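Local coordinates for AceL NrdHF-1-1 Intein (Metagenome, PDB 6ZGQ), which is a splice-inactive variant of a naturally split class 3 intein, a kind of protein that excises itself from a precursor and joins the flanking segments, at residues T12-K17 and E24-E29; I58-F61 and F66-K69; K69-H74 and T129-L134; M76-G81 and K90-S95; F141-T144 and R150-T153. All coordinates share one frame; numbering follows the deposited sequence. Where two conformers were deposited one is given.

Contact 1 of 5, residues T12-K17 and E24-E29; sequences TKVTTK and ENITLE
Ile26 makes this contact with the end of one side-chain branch: its CD1 lies 4.0 Å from Val14 CB and 3.9 Å from Thr16 CG2. The two meetings differ in kind. Val14 and Ile26 cross at about a right angle, the ethyl arm of the isoleucine resting against the beta carbon and CG1 of the valine, whereas Thr16 and Ile26 reach for each other tip to tip. At Ile26 the CG1 branch stands opposite the carbonyl carbon (chi1 -68°), which carries the ethyl arm up to strand 13-15. In the all-beta Hint fold expected of an intein, this is where the loop following strand 20-22 folds back and buries an apolar residue against strand 13-15. Leu134 of strand 128-135 packs against both Val14 and Ile26. The hydroxyl of Thr16 is engaged with the backbone of Ala18 and Gly19, in the turn leading to strand 20-22, while its methyl faces Ile26. Just past Ile26, an ST turn shapes the loop, Thr27 OG1 accepting from Glu29 N at 3.0 Å. Ahead of it, Glu24 OE1 hydrogen-bonds to Gly11 N, tying the start of the loop to the approach to strand 13-15.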
# COMPACT_ATOMS: atom_id res chain seq x y z
N THR A 12 7.95 5.90 -2.49
CA THR A 12 6.88 4.98 -2.90
C THR A 12 6.04 5.70 -3.95
O THR A 12 5.59 6.81 -3.70
CB THR A 12 6.00 4.58 -1.69
OG1 THR A 12 6.79 3.81 -0.79
CG2 THR A 12 4.78 3.75 -2.11
N LYS A 13 5.84 5.08 -5.13
CA LYS A 13 5.01 5.66 -6.19
C LYS A 13 3.55 5.28 -5.97
O LYS A 13 3.28 4.14 -5.58
CB LYS A 13 5.49 5.22 -7.58
CG LYS A 13 6.75 5.94 -8.02
CD LYS A 13 7.24 5.45 -9.36
CE LYS A 13 8.60 6.03 -9.66
NZ LYS A 13 8.57 7.52 -9.77
N VAL A 14 2.64 6.24 -6.16
CA VAL A 14 1.19 6.06 -6.07
C VAL A 14 0.64 6.13 -7.50
O VAL A 14 0.96 7.09 -8.22
CB VAL A 14 0.53 7.14 -5.17
CG1 VAL A 14 -0.99 7.12 -5.29
CG2 VAL A 14 0.96 6.98 -3.72
N THR A 15 -0.12 5.12 -7.91
CA THR A 15 -0.73 5.09 -9.25
C THR A 15 -1.86 6.11 -9.30
O THR A 15 -2.71 6.10 -8.41
CB THR A 15 -1.17 3.67 -9.61
OG1 THR A 15 0.01 2.87 -9.59
CG2 THR A 15 -1.83 3.58 -10.99
N THR A 16 -1.79 7.01 -10.29
CA THR A 16 -2.77 8.09 -10.54
C THR A 16 -3.30 7.90 -11.97
O THR A 16 -2.80 7.01 -12.67
CB THR A 16 -2.15 9.50 -10.35
OG1 THR A 16 -1.40 9.88 -11.51
CG2 THR A 16 -1.23 9.54 -9.14
N LYS A 17 -4.29 8.71 -12.38
CA LYS A 17 -4.86 8.66 -13.74
C LYS A 17 -3.80 9.00 -14.80
O LYS A 17 -3.89 8.50 -15.92
CB LYS A 17 -6.08 9.59 -13.90
CG LYS A 17 -6.96 9.26 -15.11
CD LYS A 17 -8.04 10.29 -15.41
CE LYS A 17 -8.61 10.09 -16.80
NZ LYS A 17 -9.77 10.99 -17.10
N GLU A 24 5.39 11.57 -2.07
CA GLU A 24 5.72 12.88 -1.46
C GLU A 24 5.26 14.06 -2.32
O GLU A 24 5.28 15.20 -1.84
CB GLU A 24 7.22 13.02 -1.20
CG GLU A 24 8.07 12.99 -2.46
CD GLU A 24 8.67 11.62 -2.74
OE1 GLU A 24 8.11 10.60 -2.28
OE2 GLU A 24 9.72 11.57 -3.41
N ASN A 25 4.90 13.79 -3.59
CA ASN A 25 4.42 14.81 -4.54
C ASN A 25 2.90 14.78 -4.73
O ASN A 25 2.38 15.62 -5.46
CB ASN A 25 5.12 14.65 -5.90
CG ASN A 25 6.61 14.86 -5.82
OD1 ASN A 25 7.39 14.07 -6.34
ND2 ASN A 25 7.02 15.94 -5.16
N ILE A 26 2.20 13.84 -4.09
CA ILE A 26 0.73 13.74 -4.18
C ILE A 26 0.11 14.94 -3.44
O ILE A 26 0.53 15.26 -2.32
CB ILE A 26 0.20 12.41 -3.58
CG1 ILE A 26 0.63 11.21 -4.45
CG2 ILE A 26 -1.31 12.45 -3.39
CD1 ILE A 26 -0.11 11.08 -5.76
N THR A 27 -0.86 15.61 -4.10
CA THR A 27 -1.67 16.70 -3.53
C THR A 27 -3.13 16.24 -3.48
O THR A 27 -3.45 15.16 -4.00
CB THR A 27 -1.59 17.99 -4.37
OG1 THR A 27 -2.46 17.87 -5.50
CG2 THR A 27 -0.17 18.31 -4.83
N LEU A 28 -4.00 17.07 -2.89
CA LEU A 28 -5.44 16.80 -2.80
C LEU A 28 -6.09 16.89 -4.19
O LEU A 28 -7.20 16.38 -4.38
CB LEU A 28 -6.09 17.77 -1.81
CG LEU A 28 -5.42 17.87 -0.44
CD1 LEU A 28 -6.10 18.93 0.41
CD2 LEU A 28 -5.43 16.52 0.26
N GLU A 29 -5.39 17.51 -5.15
CA GLU A 29 -5.87 17.69 -6.54
C GLU A 29 -5.50 16.52 -7.47
O GLU A 29 -5.97 16.49 -8.61
CB GLU A 29 -5.34 19.00 -7.12
CG GLU A 29 -5.84 20.23 -6.39
CD GLU A 29 -5.92 21.44 -7.30
OE1 GLU A 29 -4.89 21.80 -7.90
OE2 GLU A 29 -7.02 22.02 -7.41

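Contact 2 of 5, residues I58-F61 and F66-K69; sequences IYHF and FDQK
His60 and Lys69 lie side by side and point the same way, with the lysine chain running across one face of the imidazole. The CE methylene of Lys69 stands 3.9 Å from the centroid of the His60 ring, a CH-pi contact displaced somewhat toward the rim. Asp67 comes instead to the edge of that ring. Its OD2 accepts from His60 NE2 at 2.9 Å, an almost straight bond (169°) lying in the imidazole plane, although the carboxylate itself is turned 44° against the ring and is met on its syn side but well out of the carboxylate plane. Bent at its last torsion (chi4 84°), Lys69 then brings NZ over the carboxylate plane, 3.1 Å from Asp67 OD1, in a salt bridge; Glu146 pairs with the same ammonium. With an alanine in place of Asp67, His60 NE2 would probably lose the acceptor that fixes the turn of its ring, and Lys69 one of its two carboxylate partners. On the reverse face, the edge of the Phe66 ring abuts Phe61, CE2 of Phe66 lying 3.7 Å from Phe61 CB, while the amide of Gln68 reaches out to Ser151, Val152 and Thr153. Between these faces, Phe61 N donates to Gln68 O at 2.9 Å and Gln68 N to Phe61 O at 3.0 Å, the paired bonds of an antiparallel beta hairpin formed by strands 57-63 and 66-70.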
# COMPACT_ATOMS: atom_id res chain seq x y z
N ILE A 58 10.87 0.57 9.90
CA ILE A 58 10.16 0.21 8.67
C ILE A 58 9.88 -1.30 8.68
O ILE A 58 10.70 -2.06 9.24
CB ILE A 58 11.01 0.62 7.43
CG1 ILE A 58 10.15 0.79 6.18
CG2 ILE A 58 12.16 -0.36 7.20
CD1 ILE A 58 10.84 1.61 5.12
N TYR A 59 8.73 -1.68 8.11
CA TYR A 59 8.35 -3.07 7.78
C TYR A 59 8.37 -3.21 6.26
O TYR A 59 7.58 -2.53 5.57
CB TYR A 59 6.95 -3.42 8.31
CG TYR A 59 6.98 -3.77 9.76
CD1 TYR A 59 7.00 -2.78 10.73
CD2 TYR A 59 7.04 -5.10 10.17
CE1 TYR A 59 7.04 -3.10 12.08
CE2 TYR A 59 7.09 -5.43 11.51
CZ TYR A 59 7.10 -4.43 12.46
OH TYR A 59 7.14 -4.76 13.79
N HIS A 60 9.30 -4.04 5.77
CA HIS A 60 9.51 -4.32 4.34
C HIS A 60 8.95 -5.70 4.03
O HIS A 60 9.52 -6.71 4.46
CB HIS A 60 11.01 -4.22 3.98
CG HIS A 60 11.29 -4.46 2.53
ND1 HIS A 60 12.51 -4.92 2.07
CD2 HIS A 60 10.51 -4.33 1.43
CE1 HIS A 60 12.47 -5.05 0.76
NE2 HIS A 60 11.26 -4.69 0.34
N PHE A 61 7.80 -5.71 3.33
CA PHE A 61 7.15 -6.91 2.80
C PHE A 61 7.68 -7.14 1.37
O PHE A 61 7.63 -6.21 0.58
CB PHE A 61 5.62 -6.71 2.76
CG PHE A 61 4.97 -6.58 4.11
CD1 PHE A 61 5.00 -5.37 4.80
CD2 PHE A 61 4.31 -7.65 4.68
CE1 PHE A 61 4.39 -5.25 6.04
CE2 PHE A 61 3.71 -7.54 5.93
CZ PHE A 61 3.75 -6.33 6.61
N PHE A 66 5.19 -8.58 -5.05
CA PHE A 66 4.70 -7.71 -3.97
C PHE A 66 5.91 -7.10 -3.24
O PHE A 66 6.80 -7.83 -2.76
CB PHE A 66 3.81 -8.52 -3.00
CG PHE A 66 3.09 -7.70 -1.96
CD1 PHE A 66 1.94 -6.99 -2.28
CD2 PHE A 66 3.56 -7.65 -0.66
CE1 PHE A 66 1.29 -6.24 -1.32
CE2 PHE A 66 2.91 -6.90 0.31
CZ PHE A 66 1.78 -6.19 -0.02
N ASP A 67 5.97 -5.76 -3.18
CA ASP A 67 6.98 -5.04 -2.38
C ASP A 67 6.35 -3.77 -1.81
O ASP A 67 5.93 -2.91 -2.58
CB ASP A 67 8.21 -4.67 -3.22
CG ASP A 67 9.42 -4.31 -2.36
OD1 ASP A 67 9.36 -3.30 -1.62
OD2 ASP A 67 10.43 -5.03 -2.43
N GLN A 68 6.26 -3.70 -0.47
CA GLN A 68 5.81 -2.50 0.26
C GLN A 68 6.78 -2.23 1.42
O GLN A 68 7.23 -3.17 2.09
CB GLN A 68 4.36 -2.68 0.74
CG GLN A 68 3.38 -2.83 -0.42
CD GLN A 68 1.92 -2.76 -0.02
OE1 GLN A 68 1.58 -2.58 1.15
NE2 GLN A 68 1.05 -2.90 -1.01
N LYS A 69 7.12 -0.95 1.60
CA LYS A 69 7.98 -0.45 2.68
C LYS A 69 7.12 0.55 3.46
O LYS A 69 6.81 1.64 2.96
CB LYS A 69 9.26 0.17 2.09
CG LYS A 69 10.11 -0.84 1.31
CD LYS A 69 11.39 -0.25 0.77
CE LYS A 69 12.09 -1.19 -0.21
NZ LYS A 69 11.53 -1.07 -1.59

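Contact 3 of 5, residues K69-H74 and T129-L134; sequences KVSPNH and TEFHAL
Ser71 opens a type I beta turn that runs to His74, and its CA stands 7.5 Å from the CA of Phe131 on strand 128-135, too far apart for the two backbones to pair, so the Phe131 ring makes the contact. The ring lies beside that gap, and the serine hydroxyl approaches it obliquely. Ser71 OG is placed 3.1 Å from Phe131 CD2, but two conformers were deposited for the serine, which makes so close an approach doubtful. In this conformer Ser71 OG has the carbonyl of Ala7 as its polar partner. Farther along the ring, Phe131 CE2 rests 4.2 Å from the carbonyl carbon of Val70. The sequence Ser-Pro-Asn-His of this turn is consistent with the conserved block B of inteins, and Ala133, next but one to Phe131, is probably the engineered alanine that replaces a cysteine in this inactive variant. A serine in place of Phe131 would probably open a gap between the turn and the strand, leaving Ser71 without its apolar neighbour. Arg55 and Ala7 also touch the Phe131 side chain. Across the strand, His132 points the other way and donates from NE2 to Glu130 OE1 at 2.9 Å, the oxygen lying near the imidazole plane and met on its anti side. His74, at the end of the turn, is held by Thr153 OG1 at NE2 and by Glu6 O at ND1.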
# COMPACT_ATOMS: atom_id res chain seq x y z
N LYS A 69 7.12 -0.95 1.60
CA LYS A 69 7.98 -0.45 2.68
C LYS A 69 7.12 0.55 3.46
O LYS A 69 6.81 1.64 2.96
CB LYS A 69 9.26 0.17 2.09
CG LYS A 69 10.11 -0.84 1.31
CD LYS A 69 11.39 -0.25 0.77
CE LYS A 69 12.09 -1.19 -0.21
NZ LYS A 69 11.53 -1.07 -1.59
N VAL A 70 6.71 0.15 4.67
CA VAL A 70 5.64 0.83 5.42
C VAL A 70 6.07 1.06 6.88
O VAL A 70 6.99 0.39 7.37
CB VAL A 70 4.33 0.01 5.31
CG1 VAL A 70 4.05 -0.37 3.86
CG2 VAL A 70 4.38 -1.25 6.16
N SER A 71 5.40 2.01 7.55
CA SER A 71 5.59 2.26 8.99
C SER A 71 4.96 1.12 9.80
O SER A 71 4.10 0.41 9.29
CB SER A 71 4.96 3.60 9.38
OG SER A 71 5.51 4.65 8.61
N PRO A 72 5.38 0.94 11.07
CA PRO A 72 4.81 -0.12 11.92
C PRO A 72 3.27 -0.18 11.97
O PRO A 72 2.73 -1.29 11.96
CB PRO A 72 5.37 0.21 13.30
CG PRO A 72 6.67 0.88 13.02
CD PRO A 72 6.44 1.68 11.76
N ASN A 73 2.60 0.98 12.00
CA ASN A 73 1.13 1.07 12.17
C ASN A 73 0.41 1.34 10.85
O ASN A 73 -0.77 1.69 10.87
CB ASN A 73 0.73 2.15 13.18
CG ASN A 73 1.30 1.89 14.56
OD1 ASN A 73 1.28 0.76 15.05
ND2 ASN A 73 1.82 2.93 15.19
N HIS A 74 1.12 1.19 9.72
CA HIS A 74 0.51 1.25 8.38
C HIS A 74 -0.47 0.10 8.21
O HIS A 74 -0.19 -1.02 8.66
CB HIS A 74 1.57 1.19 7.28
CG HIS A 74 0.98 1.30 5.92
ND1 HIS A 74 0.44 2.47 5.44
CD2 HIS A 74 0.80 0.37 4.95
CE1 HIS A 74 -0.02 2.27 4.22
NE2 HIS A 74 0.17 1.01 3.90
N THR A 129 14.03 9.15 8.25
CA THR A 129 13.64 9.54 6.89
C THR A 129 12.12 9.80 6.84
O THR A 129 11.42 9.38 7.77
CB THR A 129 14.06 8.50 5.83
OG1 THR A 129 13.94 9.09 4.54
CG2 THR A 129 13.22 7.21 5.90
N GLU A 130 11.66 10.49 5.80
CA GLU A 130 10.24 10.89 5.69
C GLU A 130 9.42 9.69 5.23
O GLU A 130 9.89 8.91 4.39
CB GLU A 130 10.02 12.11 4.77
CG GLU A 130 11.14 12.45 3.80
CD GLU A 130 10.87 13.74 3.07
OE1 GLU A 130 9.90 13.80 2.29
OE2 GLU A 130 11.64 14.71 3.27
N PHE A 131 8.25 9.52 5.86
CA PHE A 131 7.16 8.63 5.40
C PHE A 131 5.93 9.50 5.10
O PHE A 131 5.71 10.52 5.78
CB PHE A 131 6.77 7.58 6.47
CG PHE A 131 7.86 6.60 6.84
CD1 PHE A 131 8.96 7.01 7.57
CD2 PHE A 131 7.75 5.26 6.52
CE1 PHE A 131 9.95 6.11 7.92
CE2 PHE A 131 8.74 4.35 6.88
CZ PHE A 131 9.84 4.78 7.59
N HIS A 132 5.16 9.11 4.09
CA HIS A 132 3.98 9.85 3.63
C HIS A 132 2.76 8.90 3.64
O HIS A 132 2.94 7.67 3.55
CB HIS A 132 4.25 10.42 2.23
CG HIS A 132 5.38 11.40 2.19
ND1 HIS A 132 5.18 12.77 2.25
CD2 HIS A 132 6.72 11.23 2.10
CE1 HIS A 132 6.34 13.39 2.20
NE2 HIS A 132 7.30 12.47 2.11
N ALA A 133 1.57 9.48 3.81
CA ALA A 133 0.28 8.76 3.84
C ALA A 133 -0.81 9.57 3.13
O ALA A 133 -0.73 10.79 3.11
CB ALA A 133 -0.14 8.49 5.28
N LEU A 134 -1.80 8.87 2.56
CA LEU A 134 -3.01 9.46 1.95
C LEU A 134 -4.26 8.86 2.60
O LEU A 134 -4.23 7.71 3.02
CB LEU A 134 -3.06 9.14 0.45
CG LEU A 134 -1.79 9.38 -0.35
CD1 LEU A 134 -2.00 8.93 -1.80
CD2 LEU A 134 -1.39 10.84 -0.30

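Contact 4 of 5, residues M76-G81 and K90-S95; sequences MIYEQG and KDFEPS
Phe92 drives the edge of its ring toward the face of Tyr78, and this T-shaped pair is the tight part of the contact. The ring centroids are 5.5 Å apart and the planes stand at 67°, with Phe92 CE1 only 3.7 Å from Tyr78 CD1; that edge atom sits off-centre, toward the rim of the tyrosine. At Phe92, CG opposite the backbone N (chi1 -175°) carries the ring inward toward Tyr78 from the loop that follows strand 83-88. Both rings are buried. Phe100 also meets the Phe92 ring, and Lys98 adds a cation-pi contact to it. Toward the far ends of the segments the fit is much looser: the side chains of Gln80 and Ser95 do not touch the opposite segment, and Asp97 links them indirectly, one carboxylate oxygen taking Gln80 NE2 and the other Ser95 OG. Asp91 and Glu93, which flank Phe92, are exposed, so the loop turns its charged residues outward and its aromatic one inward. Between these two segments the contact is ring packing, with no direct polar bond, and the ammonium of Lys98 is likely to draw electron density from Phe92 and make the edge offered to Tyr78 slightly more positive.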
# COMPACT_ATOMS: atom_id res chain seq x y z
N MET A 76 -2.04 -2.77 6.36
CA MET A 76 -1.83 -3.74 5.28
C MET A 76 -3.20 -4.28 4.89
O MET A 76 -4.04 -4.51 5.77
CB MET A 76 -0.91 -4.88 5.73
CG MET A 76 0.47 -4.41 6.14
SD MET A 76 1.29 -3.49 4.82
CE MET A 76 1.66 -4.82 3.68
N ILE A 77 -3.43 -4.40 3.57
CA ILE A 77 -4.71 -4.81 2.98
C ILE A 77 -4.49 -6.18 2.34
O ILE A 77 -3.53 -6.36 1.58
CB ILE A 77 -5.20 -3.76 1.94
CG1 ILE A 77 -5.36 -2.37 2.59
CG2 ILE A 77 -6.49 -4.19 1.26
CD1 ILE A 77 -6.41 -2.29 3.69
N TYR A 78 -5.33 -7.14 2.71
CA TYR A 78 -5.26 -8.51 2.19
C TYR A 78 -6.69 -9.02 2.02
O TYR A 78 -7.61 -8.43 2.59
CB TYR A 78 -4.43 -9.40 3.13
CG TYR A 78 -4.96 -9.52 4.54
CD1 TYR A 78 -4.63 -8.57 5.50
CD2 TYR A 78 -5.76 -10.58 4.91
CE1 TYR A 78 -5.10 -8.68 6.80
CE2 TYR A 78 -6.25 -10.70 6.21
CZ TYR A 78 -5.91 -9.74 7.15
OH TYR A 78 -6.38 -9.84 8.43
N GLU A 79 -6.84 -10.08 1.21
CA GLU A 79 -8.10 -10.82 1.07
C GLU A 79 -7.98 -12.09 1.91
O GLU A 79 -6.90 -12.71 1.94
CB GLU A 79 -8.37 -11.17 -0.41
CG GLU A 79 -9.77 -11.74 -0.63
CD GLU A 79 -10.10 -12.06 -2.07
OE1 GLU A 79 -9.31 -11.74 -2.98
OE2 GLU A 79 -11.19 -12.64 -2.29
N GLN A 80 -9.06 -12.43 2.62
CA GLN A 80 -9.23 -13.71 3.34
C GLN A 80 -10.70 -14.13 3.20
O GLN A 80 -11.60 -13.31 3.46
CB GLN A 80 -8.82 -13.56 4.80
CG GLN A 80 -8.95 -14.84 5.61
CD GLN A 80 -8.61 -14.62 7.06
OE1 GLN A 80 -8.73 -13.52 7.59
NE2 GLN A 80 -8.18 -15.69 7.73
N GLY A 81 -10.93 -15.38 2.79
CA GLY A 81 -12.25 -15.82 2.28
C GLY A 81 -12.59 -14.96 1.07
O GLY A 81 -11.74 -14.80 0.18
N LYS A 90 2.97 -4.15 11.79
CA LYS A 90 3.67 -4.78 12.92
C LYS A 90 2.93 -6.00 13.48
O LYS A 90 3.56 -6.84 14.14
CB LYS A 90 3.92 -3.75 14.05
CG LYS A 90 2.66 -3.26 14.75
CD LYS A 90 2.96 -2.18 15.76
CE LYS A 90 1.78 -1.92 16.68
NZ LYS A 90 1.83 -0.55 17.26
N ASP A 91 1.61 -6.10 13.22
CA ASP A 91 0.75 -7.18 13.73
C ASP A 91 0.54 -8.30 12.70
O ASP A 91 0.10 -9.38 13.10
CB ASP A 91 -0.61 -6.63 14.19
CG ASP A 91 -0.49 -5.70 15.38
OD1 ASP A 91 0.32 -6.00 16.28
OD2 ASP A 91 -1.18 -4.67 15.41
N PHE A 92 0.85 -8.06 11.42
CA PHE A 92 0.51 -9.00 10.34
C PHE A 92 1.26 -10.32 10.51
O PHE A 92 2.49 -10.32 10.62
CB PHE A 92 0.78 -8.42 8.94
CG PHE A 92 0.33 -9.34 7.82
CD1 PHE A 92 -1.00 -9.37 7.42
CD2 PHE A 92 1.23 -10.19 7.20
CE1 PHE A 92 -1.41 -10.23 6.41
CE2 PHE A 92 0.82 -11.05 6.20
CZ PHE A 92 -0.51 -11.07 5.80
N GLU A 93 0.50 -11.42 10.55
CA GLU A 93 1.04 -12.79 10.60
C GLU A 93 0.61 -13.51 9.32
O GLU A 93 -0.58 -13.74 9.10
CB GLU A 93 0.55 -13.54 11.85
CG GLU A 93 0.99 -12.92 13.17
CD GLU A 93 2.49 -13.02 13.47
OE1 GLU A 93 3.31 -13.21 12.54
OE2 GLU A 93 2.87 -12.88 14.66
N PRO A 94 1.59 -13.86 8.45
CA PRO A 94 1.25 -14.54 7.20
C PRO A 94 0.60 -15.90 7.45
O PRO A 94 0.93 -16.56 8.44
CB PRO A 94 2.60 -14.67 6.47
CG PRO A 94 3.65 -14.46 7.51
CD PRO A 94 3.03 -13.60 8.57
N SER A 95 -0.32 -16.27 6.56
CA SER A 95 -1.00 -17.57 6.56
C SER A 95 -1.40 -17.91 5.11
O SER A 95 -1.52 -16.99 4.28
CB SER A 95 -2.22 -17.56 7.48
OG SER A 95 -3.09 -16.50 7.17

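Contact 5 of 5, residues F141-T144 and R150-T153; sequences FVVT and RSVT
A beta hairpin made of strands 140-144 and 150-154 holds this contact, its arms antiparallel but strongly twisted, with short-segment axes at 137°. Phe141 and Thr153 form one hydrogen-bonded pair, Phe141 N donating to Thr153 O at 3.1 Å and Thr153 N returning to Phe141 O; Val143 and Ser151 form the next in the same way. On the face that carries these four side chains, Thr153 CG2 lies over the Phe141 ring, 4.2 Å from its centroid, in a CH-pi contact. The same methyl meets Val143 CG1 at 3.7 Å, the two side chains crossing at about a right angle. Thr153 turns its hydroxyl opposite the backbone N (chi1 -160°), toward His74 and Gln68, and this leaves the methyl for the apolar neighbours. The hairpin lies near the centre of the Hint-type fold expected of an intein and leads to its C-terminal end, where Ala155 is probably the engineered alanine at the final splice-site position. Ser151 OG is bonded to a water at 2.8 Å and also to the amide of Gln68. On the reverse face, Val142 CG1 packs 3.6 Å from Arg150 CB. Arg150 then runs extended beside Thr144, whose CG2 covers one face of the guanidinium near its rim, before NH2 reaches Asp20 in a salt bridge.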
# COMPACT_ATOMS: atom_id res chain seq x y z
N PHE A 141 -5.46 2.22 -1.70
CA PHE A 141 -5.05 2.73 -3.03
C PHE A 141 -3.88 1.90 -3.58
O PHE A 141 -3.32 1.08 -2.86
CB PHE A 141 -4.74 4.24 -2.98
CG PHE A 141 -3.66 4.61 -1.99
CD1 PHE A 141 -2.33 4.55 -2.35
CD2 PHE A 141 -3.99 5.03 -0.71
CE1 PHE A 141 -1.34 4.89 -1.44
CE2 PHE A 141 -3.01 5.37 0.19
CZ PHE A 141 -1.68 5.30 -0.17
N VAL A 142 -3.57 2.10 -4.86
CA VAL A 142 -2.58 1.29 -5.60
C VAL A 142 -1.23 2.01 -5.59
O VAL A 142 -1.16 3.21 -5.90
CB VAL A 142 -3.07 0.99 -7.05
CG1 VAL A 142 -2.06 0.16 -7.84
CG2 VAL A 142 -4.40 0.25 -7.02
N VAL A 143 -0.18 1.29 -5.19
CA VAL A 143 1.22 1.77 -5.22
C VAL A 143 2.00 0.93 -6.23
O VAL A 143 1.64 -0.23 -6.47
CB VAL A 143 1.89 1.72 -3.83
CG1 VAL A 143 1.28 2.73 -2.87
CG2 VAL A 143 1.84 0.32 -3.22
N THR A 144 3.04 1.53 -6.83
CA THR A 144 3.96 0.88 -7.78
C THR A 144 5.37 0.86 -7.15
O THR A 144 5.85 1.90 -6.70
CB THR A 144 3.98 1.66 -9.10
OG1 THR A 144 2.63 1.94 -9.45
CG2 THR A 144 4.69 0.89 -10.21
N ARG A 150 2.39 -3.27 -9.30
CA ARG A 150 1.35 -2.52 -8.59
C ARG A 150 0.65 -3.46 -7.59
O ARG A 150 0.48 -4.65 -7.88
CB ARG A 150 0.37 -1.88 -9.59
CG ARG A 150 1.07 -0.92 -10.54
CD ARG A 150 0.16 -0.05 -11.39
NE ARG A 150 1.01 0.84 -12.17
CZ ARG A 150 1.70 0.49 -13.26
NH1 ARG A 150 1.62 -0.74 -13.76
NH2 ARG A 150 2.46 1.39 -13.86
N SER A 151 0.31 -2.92 -6.41
CA SER A 151 -0.36 -3.65 -5.32
C SER A 151 -1.24 -2.70 -4.52
O SER A 151 -1.04 -1.48 -4.60
CB SER A 151 0.66 -4.34 -4.41
OG SER A 151 1.55 -3.40 -3.81
N VAL A 152 -2.19 -3.25 -3.76
CA VAL A 152 -3.13 -2.48 -2.94
C VAL A 152 -2.50 -2.33 -1.55
O VAL A 152 -1.97 -3.32 -1.03
CB VAL A 152 -4.53 -3.16 -2.86
CG1 VAL A 152 -5.47 -2.47 -1.88
CG2 VAL A 152 -5.17 -3.21 -4.25
N THR A 153 -2.51 -1.11 -1.00
CA THR A 153 -2.00 -0.83 0.35
C THR A 153 -3.03 0.05 1.08
O THR A 153 -3.84 0.70 0.42
CB THR A 153 -0.62 -0.16 0.30
OG1 THR A 153 0.01 -0.33 1.57
CG2 THR A 153 -0.71 1.33 -0.04
O HOH W 1 3.57 -2.08 -5.14

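In the fold
From the N terminus, contact 1 closes a short loop through strand 20-22, and contact 2 follows as a tight hairpin. Contact 3 begins on Lys69, where contact 2 ends, and closes a long loop of 54 residues back to strand 128-135; contact 4, a much shorter closure, falls wholly within that loop. Contact 5 comes last, as the C-terminal hairpin. None of the loops cross. In space, strand 13-15 of contact 1 pairs with strand 140-144 of contact 5, joining an early and a late strand in one sheet. Gln68 of contact 2 and His74 of contact 3 both bond to Thr153 of contact 5, while Lys90 ties contact 4 to the turn of contact 3.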